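Long-range contacts in triacylglycerol lipase (Yarrowia lipolytica, PDB 3O0D), which probably hydrolyses triacylglycerols as an extracellular, glycosylated lipase of the alpha/beta-hydrolase fold: residues Q189-N194 and Y241-G246; I100-L105 and P236-Y241; V74-K79 and P152-A157. All coordinates share one frame; numbering follows the deposited sequence.

Interactions 1 and 2 have centres 11 Å apart and share Tyr241. Both use the long loop between strands 222-227 and 247-250. Interaction 1 packs it against the loop after strand 183-187. Interaction 2 packs it, nearer the surface, against the segment after helix 91-100. Interaction 3 lies on the opposite side of the chain's centre, 28 Å from interaction 1 and 36 Å from interaction 2, centre to centre. Along the chain the order is 74-79, 100-105, 152-157, 189-194, 236-246, so interaction 3 closes before interaction 1 opens and alternates with interaction 2. Interactions 1 and 2 join connections on one side; on the other, interaction 3 joins a hairpin turn to the start of central-sheet strand 155-161.

Interaction 1 of 3, residues Q189-N194 and Y241-G246; sequences QPIVGN and YQHCSG. With K (potassium ion), chain N.
A potassium site joins two loops of the alpha/beta-hydrolase fold, with the side chains of Gln189 and His243 meeting beside the ion. His243 ND1 lies 3.1 Å from the potassium, which sits in the plane of the imidazole. The Gln189 amide approaches from the other loop, its plane steeply inclined to the ring. Water 1 is a further ligand. It accepts from Gly193 N and donates to Gln242 O at 2.6 Å, so it also bridges the two backbones. A direct bond runs beside it, from Gln242 N to Gly193 O at 3.0 Å, and is fairly straight (159°).

Ile191 adds the apolar part of the contact. Its CG1 stands over one face of the His243 ring, 3.6 Å from the centroid. Its CG2, anti to the backbone N, reaches Tyr241 CB at 3.7 Å. The carbonyl Ile191 O is buried without a polar partner. His243 is held at its far side as well, because NE2 is hydrogen-bonded to Pro233 O. With alanine at His243 the potassium is likely to lose one ligand and Pro233 O its donor, and a gap would probably open under Ile191 CG1. The arrangement is a metal-bridged pairing of the loops that follow sheet strands 183-187 and 222-227, near the probable Ser-His-Asp triad of this lipase.

Interaction 2 of 3, residues I100-L105 and P236-Y241; sequences IMQAPL and PFWDGY
Gln102 and Trp238 make the stacking part of this contact. The Gln102 amide lies over one face of the indole, the two planes 24° apart. Its OE1 sits above the six-membered ring, 3.4 Å from Trp238 CH2. Further back along the side chain, Gln102 CG stands almost squarely over the five-membered ring, 4.1 Å from its centroid. The turn about CB-CG (chi2 108°) lays the amide along the indole.

The apolar part belongs to Leu105 and the phenol end of Tyr241. Leu105 CD1 is 3.7 Å from Tyr241 CZ, and CD2 makes an off-centre CH-pi contact with the ring. Pro236 CG lies against the ring from the other side of its plane, so the phenol is held between the two residues.

The polar part is internal. Tyr241 N donates to Trp238 O at 2.9 Å, a bond that fixes the turn bearing both aromatic rings. His126 of strand 124-126 touches Ala103 and Tyr241 and backs the two segments.

No hydrogen bond crosses from one segment to the other. Cohesion at the protein surface therefore rests on dispersion: amide-on-indole stacking, CH-pi contacts and apolar packing.

Interaction 3 of 3, residues V74-K79 and P152-A157; sequences VDHASK and PDYQIA
Tyr154 lies across the turn that contains His76 and Lys79. Its ring has the Lys79 backbone over one face: Lys79 CA is 3.6 Å from the centroid and nearly over its centre. The Lys79 side chain continues along the same ring, with CG 3.7 Å from Tyr154 CE1. Val74 CG1 comes in at the edge, 3.5 Å from Tyr154 CE2. At the tip, Tyr154 OH and His76 ND1 share a hydrogen bond of 2.9 Å, and the hydroxyl lies near the imidazole plane. Tyr154 CG is anti to its own carbonyl carbon (chi1 -73°), which directs the ring across Lys79 to Val74 and His76.

Beside the ring the backbones join. Gln155 N donates to Lys79 O at 3.0 Å, tilted 20° from the carbonyl plane. Strand 80-87 lies between 68-75 and 155-161 in the central sheet of the alpha/beta-hydrolase fold. It is antiparallel to the first and parallel to the second. The bond from Gln155 therefore stands at the start of the parallel pairing. Tyr154 spans the hairpin turn that leads from strand 68-75 into strand 80-87.

A second shell shapes that turn. Asp75 OD1 accepts from Ser78 N at 2.9 Å in an Asx motif, and Asp75 OD2 is bonded to Tyr82 OH. Lys79 NZ curls back to Ala77 O, 3.0 Å away. The second ring nitrogen, His76 NE2, is hydrogen-bonded to Glu54 OE2 on strand 53-60, so the imidazole is gripped at both nitrogens. On Gln155, OE1 is bonded to Gln80 NE2.

Interaction 1 of 3, residues Q189-N194 and Y241-G246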
# COMPACT_ATOMS: atom_id res chain seq x y z
N GLN A 189 -1.52 4.55 3.46
CA GLN A 189 -1.32 3.36 4.33
C GLN A 189 -1.12 3.69 5.78
O GLN A 189 -0.28 4.49 6.15
CB GLN A 189 -0.08 2.64 3.81
CG GLN A 189 0.30 1.30 4.63
CD GLN A 189 1.79 1.23 4.74
OE1 GLN A 189 2.46 1.30 3.69
NE2 GLN A 189 2.33 1.22 5.96
N PRO A 190 -1.88 3.03 6.69
CA PRO A 190 -1.73 3.31 8.12
C PRO A 190 -0.41 2.70 8.66
O PRO A 190 0.24 1.88 7.90
CB PRO A 190 -2.99 2.61 8.73
CG PRO A 190 -3.31 1.44 7.78
CD PRO A 190 -2.89 2.03 6.35
N ILE A 191 0.05 3.11 9.85
CA ILE A 191 1.26 2.54 10.43
C ILE A 191 1.02 1.06 10.81
O ILE A 191 0.03 0.77 11.49
CB ILE A 191 1.63 3.33 11.68
CG1 ILE A 191 1.77 4.81 11.38
CG2 ILE A 191 3.04 2.84 12.22
CD1 ILE A 191 1.75 5.69 12.64
N VAL A 192 1.87 0.16 10.35
CA VAL A 192 1.61 -1.25 10.45
C VAL A 192 2.13 -1.90 11.78
O VAL A 192 1.47 -2.82 12.35
CB VAL A 192 2.17 -1.93 9.15
CG1 VAL A 192 2.18 -3.41 9.29
CG2 VAL A 192 1.19 -1.53 7.91
N GLY A 193 3.29 -1.48 12.20
CA GLY A 193 3.98 -2.16 13.35
C GLY A 193 4.84 -1.28 14.21
O GLY A 193 4.80 -0.05 14.15
N ASN A 194 5.71 -1.92 14.98
CA ASN A 194 6.54 -1.21 15.89
C ASN A 194 7.94 -0.87 15.37
O ASN A 194 8.21 -1.04 14.19
CB ASN A 194 6.56 -2.08 17.20
CG ASN A 194 7.46 -3.30 17.04
OD1 ASN A 194 7.72 -3.74 15.90
ND2 ASN A 194 7.99 -3.83 18.17
N TYR A 241 4.07 2.36 17.81
CA TYR A 241 3.90 2.25 16.33
C TYR A 241 4.81 3.25 15.66
O TYR A 241 4.87 4.42 16.08
CB TYR A 241 2.48 2.61 15.91
CG TYR A 241 1.51 1.51 16.13
CD1 TYR A 241 0.84 1.38 17.36
CD2 TYR A 241 1.26 0.57 15.14
CE1 TYR A 241 -0.06 0.33 17.57
CE2 TYR A 241 0.37 -0.49 15.36
CZ TYR A 241 -0.27 -0.60 16.58
OH TYR A 241 -1.14 -1.66 16.77
N GLN A 242 5.46 2.84 14.58
CA GLN A 242 6.16 3.82 13.76
C GLN A 242 6.24 3.24 12.32
O GLN A 242 6.29 2.06 12.11
CB GLN A 242 7.54 4.15 14.30
CG GLN A 242 8.53 3.04 14.26
CD GLN A 242 9.94 3.48 14.75
OE1 GLN A 242 10.10 3.98 15.87
NE2 GLN A 242 10.95 3.28 13.92
N HIS A 243 6.31 4.14 11.34
CA HIS A 243 6.43 3.72 9.99
C HIS A 243 7.87 3.28 9.64
O HIS A 243 8.86 3.73 10.25
CB HIS A 243 6.14 4.92 9.06
CG HIS A 243 4.66 5.10 8.68
ND1 HIS A 243 3.88 4.15 8.08
CD2 HIS A 243 3.88 6.21 8.80
CE1 HIS A 243 2.68 4.66 7.80
NE2 HIS A 243 2.65 5.92 8.24
N CYS A 244 7.93 2.44 8.63
CA CYS A 244 9.17 2.27 7.88
C CYS A 244 9.43 3.51 7.02
O CYS A 244 8.57 4.42 6.89
CB CYS A 244 9.04 1.01 7.01
SG CYS A 244 7.85 1.13 5.63
N SER A 245 10.64 3.57 6.48
CA SER A 245 10.98 4.69 5.55
C SER A 245 10.27 4.51 4.20
O SER A 245 9.77 3.45 3.85
CB SER A 245 12.47 4.74 5.27
OG SER A 245 13.09 4.94 6.54
N GLY A 246 10.38 5.56 3.38
CA GLY A 246 9.91 5.39 2.02
C GLY A 246 8.72 6.29 1.60
O GLY A 246 8.11 6.03 0.58
K K N . 4.80 1.20 7.93
O HOH W 1 5.31 0.01 10.76

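Interaction 2 of 3, residues I100-L105 and P236-Y241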
# COMPACT_ATOMS: atom_id res chain seq x y z
N ILE A 100 -9.32 4.09 16.94
CA ILE A 100 -9.89 4.02 18.30
C ILE A 100 -9.62 2.70 19.05
O ILE A 100 -9.47 2.70 20.28
CB ILE A 100 -11.47 4.25 18.25
CG1 ILE A 100 -11.88 5.51 17.45
CG2 ILE A 100 -12.09 4.28 19.63
CD1 ILE A 100 -11.24 6.85 17.97
N MET A 101 -9.61 1.57 18.34
CA MET A 101 -9.40 0.25 18.94
C MET A 101 -7.90 -0.12 19.08
O MET A 101 -7.12 -0.09 18.10
CB MET A 101 -10.17 -0.82 18.14
CG MET A 101 -11.71 -0.56 17.95
SD MET A 101 -12.78 -0.80 19.42
CE MET A 101 -12.40 0.63 20.47
N GLN A 102 -7.51 -0.49 20.30
CA GLN A 102 -6.10 -0.84 20.61
C GLN A 102 -5.65 -2.32 20.30
O GLN A 102 -5.66 -3.16 21.19
CB GLN A 102 -5.86 -0.57 22.11
CG GLN A 102 -4.62 0.19 22.42
CD GLN A 102 -4.94 1.61 22.85
OE1 GLN A 102 -5.87 2.25 22.35
NE2 GLN A 102 -4.17 2.12 23.81
N ALA A 103 -5.23 -2.64 19.07
CA ALA A 103 -4.74 -4.02 18.83
C ALA A 103 -3.54 -4.48 19.77
O ALA A 103 -2.62 -3.72 20.04
CB ALA A 103 -4.42 -4.26 17.31
N PRO A 104 -3.60 -5.73 20.30
CA PRO A 104 -2.34 -6.30 20.81
C PRO A 104 -1.37 -6.51 19.63
O PRO A 104 -1.73 -7.12 18.62
CB PRO A 104 -2.78 -7.68 21.32
CG PRO A 104 -3.93 -8.06 20.40
CD PRO A 104 -4.68 -6.73 20.22
N LEU A 105 -0.14 -6.02 19.75
CA LEU A 105 0.83 -6.26 18.67
C LEU A 105 1.34 -7.71 18.67
O LEU A 105 1.73 -8.22 19.73
CB LEU A 105 1.94 -5.22 18.74
CG LEU A 105 1.39 -3.91 18.13
CD1 LEU A 105 1.10 -2.87 19.22
CD2 LEU A 105 2.40 -3.33 17.12
N PRO A 236 -2.34 3.84 13.43
CA PRO A 236 -2.63 4.17 14.82
C PRO A 236 -1.37 4.83 15.39
O PRO A 236 -0.22 4.56 14.94
CB PRO A 236 -2.82 2.79 15.48
CG PRO A 236 -2.51 1.78 14.49
CD PRO A 236 -2.06 2.41 13.17
N PHE A 237 -1.54 5.71 16.33
CA PHE A 237 -0.36 6.34 16.93
C PHE A 237 0.05 5.87 18.36
O PHE A 237 0.93 6.47 18.99
CB PHE A 237 -0.58 7.85 16.97
CG PHE A 237 -1.94 8.25 17.44
CD1 PHE A 237 -2.72 9.11 16.68
CD2 PHE A 237 -2.42 7.80 18.66
CE1 PHE A 237 -3.95 9.53 17.13
CE2 PHE A 237 -3.68 8.20 19.09
CZ PHE A 237 -4.42 9.07 18.32
N TRP A 238 -0.57 4.80 18.86
CA TRP A 238 -0.18 4.30 20.17
C TRP A 238 1.37 4.39 20.10
O TRP A 238 2.01 3.78 19.22
CB TRP A 238 -0.69 2.86 20.38
CG TRP A 238 -2.09 2.62 19.79
CD1 TRP A 238 -2.52 1.62 18.93
CD2 TRP A 238 -3.23 3.46 19.99
NE1 TRP A 238 -3.87 1.78 18.62
CE2 TRP A 238 -4.31 2.92 19.24
CE3 TRP A 238 -3.45 4.61 20.75
CZ2 TRP A 238 -5.57 3.50 19.23
CZ3 TRP A 238 -4.70 5.17 20.74
CH2 TRP A 238 -5.74 4.63 19.98
N ASP A 239 1.97 5.15 20.98
CA ASP A 239 3.41 5.07 21.04
C ASP A 239 3.80 3.60 20.92
O ASP A 239 3.10 2.73 21.37
CB ASP A 239 3.90 5.62 22.35
CG ASP A 239 3.49 4.80 23.48
OD1 ASP A 239 3.93 3.65 23.54
OD2 ASP A 239 2.69 5.26 24.27
N GLY A 240 4.94 3.34 20.35
CA GLY A 240 5.25 1.97 19.94
C GLY A 240 5.15 1.86 18.41
O GLY A 240 6.06 1.34 17.78
N TYR A 241 4.07 2.36 17.81
CA TYR A 241 3.90 2.25 16.33
C TYR A 241 4.81 3.25 15.66
O TYR A 241 4.87 4.42 16.08
CB TYR A 241 2.48 2.61 15.91
CG TYR A 241 1.51 1.51 16.13
CD1 TYR A 241 0.84 1.38 17.36
CD2 TYR A 241 1.26 0.57 15.14
CE1 TYR A 241 -0.06 0.33 17.57
CE2 TYR A 241 0.37 -0.49 15.36
CZ TYR A 241 -0.27 -0.60 16.58
OH TYR A 241 -1.14 -1.66 16.77

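Interaction 3 of 3, residues V74-K79 and P152-A157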
# COMPACT_ATOMS: atom_id res chain seq x y z
N VAL A 74 -2.57 -9.64 -14.97
CA VAL A 74 -1.26 -9.77 -15.66
C VAL A 74 -1.24 -8.68 -16.76
O VAL A 74 -2.15 -8.61 -17.58
CB VAL A 74 -1.14 -11.14 -16.31
CG1 VAL A 74 0.23 -11.20 -17.07
CG2 VAL A 74 -1.15 -12.22 -15.20
N ASP A 75 -0.17 -7.89 -16.77
CA ASP A 75 -0.05 -6.77 -17.76
C ASP A 75 1.12 -7.29 -18.67
O ASP A 75 2.31 -7.31 -18.27
CB ASP A 75 0.37 -5.55 -17.03
CG ASP A 75 0.45 -4.31 -17.95
OD1 ASP A 75 0.76 -4.52 -19.14
OD2 ASP A 75 0.22 -3.18 -17.47
N HIS A 76 0.70 -7.70 -19.84
CA HIS A 76 1.61 -8.20 -20.89
C HIS A 76 2.31 -7.04 -21.55
O HIS A 76 3.29 -7.28 -22.31
CB HIS A 76 0.76 -8.94 -21.91
CG HIS A 76 0.11 -10.17 -21.36
ND1 HIS A 76 0.84 -11.27 -20.95
CD2 HIS A 76 -1.18 -10.45 -21.06
CE1 HIS A 76 0.03 -12.19 -20.45
NE2 HIS A 76 -1.21 -11.73 -20.53
N ALA A 77 1.84 -5.80 -21.37
CA ALA A 77 2.60 -4.65 -21.99
C ALA A 77 3.74 -4.29 -21.10
O ALA A 77 4.86 -4.01 -21.56
CB ALA A 77 1.70 -3.45 -22.22
N SER A 78 3.54 -4.25 -19.80
CA SER A 78 4.62 -3.87 -18.89
C SER A 78 5.38 -5.10 -18.37
O SER A 78 6.43 -4.90 -17.70
CB SER A 78 4.06 -3.03 -17.69
OG SER A 78 3.25 -3.92 -16.92
N LYS A 79 4.90 -6.29 -18.72
CA LYS A 79 5.48 -7.58 -18.18
C LYS A 79 5.49 -7.63 -16.66
O LYS A 79 6.54 -7.78 -15.99
CB LYS A 79 6.94 -7.75 -18.71
CG LYS A 79 7.00 -8.19 -20.22
CD LYS A 79 6.46 -7.11 -21.05
CE LYS A 79 6.52 -7.31 -22.65
NZ LYS A 79 6.29 -5.97 -23.33
N PRO A 152 7.18 -16.41 -15.53
CA PRO A 152 8.23 -16.38 -14.48
C PRO A 152 9.23 -15.25 -14.57
O PRO A 152 9.91 -14.92 -13.60
CB PRO A 152 9.00 -17.71 -14.73
CG PRO A 152 8.55 -18.18 -15.98
CD PRO A 152 7.27 -17.55 -16.42
N ASP A 153 9.24 -14.58 -15.74
CA ASP A 153 10.11 -13.42 -15.83
C ASP A 153 9.35 -12.07 -15.71
O ASP A 153 9.96 -11.03 -15.79
CB ASP A 153 11.06 -13.49 -17.04
CG ASP A 153 10.43 -13.27 -18.36
OD1 ASP A 153 9.22 -13.02 -18.46
OD2 ASP A 153 11.21 -13.39 -19.36
N TYR A 154 8.05 -12.13 -15.41
CA TYR A 154 7.32 -10.83 -15.07
C TYR A 154 7.62 -10.33 -13.67
O TYR A 154 7.83 -11.14 -12.76
CB TYR A 154 5.79 -11.00 -15.30
CG TYR A 154 5.30 -11.05 -16.73
CD1 TYR A 154 6.15 -11.42 -17.85
CD2 TYR A 154 3.99 -10.73 -17.00
CE1 TYR A 154 5.63 -11.48 -19.15
CE2 TYR A 154 3.47 -10.84 -18.26
CZ TYR A 154 4.30 -11.15 -19.36
OH TYR A 154 3.67 -11.16 -20.55
N GLN A 155 7.67 -9.03 -13.49
CA GLN A 155 7.93 -8.39 -12.19
C GLN A 155 6.58 -8.44 -11.44
O GLN A 155 5.54 -8.11 -12.03
CB GLN A 155 8.27 -6.89 -12.35
CG GLN A 155 8.51 -6.19 -11.02
CD GLN A 155 8.80 -4.70 -11.14
OE1 GLN A 155 8.09 -3.96 -11.85
NE2 GLN A 155 9.84 -4.25 -10.45
N ILE A 156 6.61 -8.79 -10.16
CA ILE A 156 5.42 -8.79 -9.29
C ILE A 156 5.31 -7.42 -8.66
O ILE A 156 6.29 -6.92 -8.11
CB ILE A 156 5.65 -9.83 -8.18
CG1 ILE A 156 5.78 -11.23 -8.78
CG2 ILE A 156 4.52 -9.77 -7.10
CD1 ILE A 156 6.56 -12.21 -7.86
N ALA A 157 4.11 -6.82 -8.73
CA ALA A 157 3.87 -5.51 -8.11
C ALA A 157 2.62 -5.62 -7.22
O ALA A 157 1.57 -6.11 -7.73
CB ALA A 157 3.59 -4.42 -9.20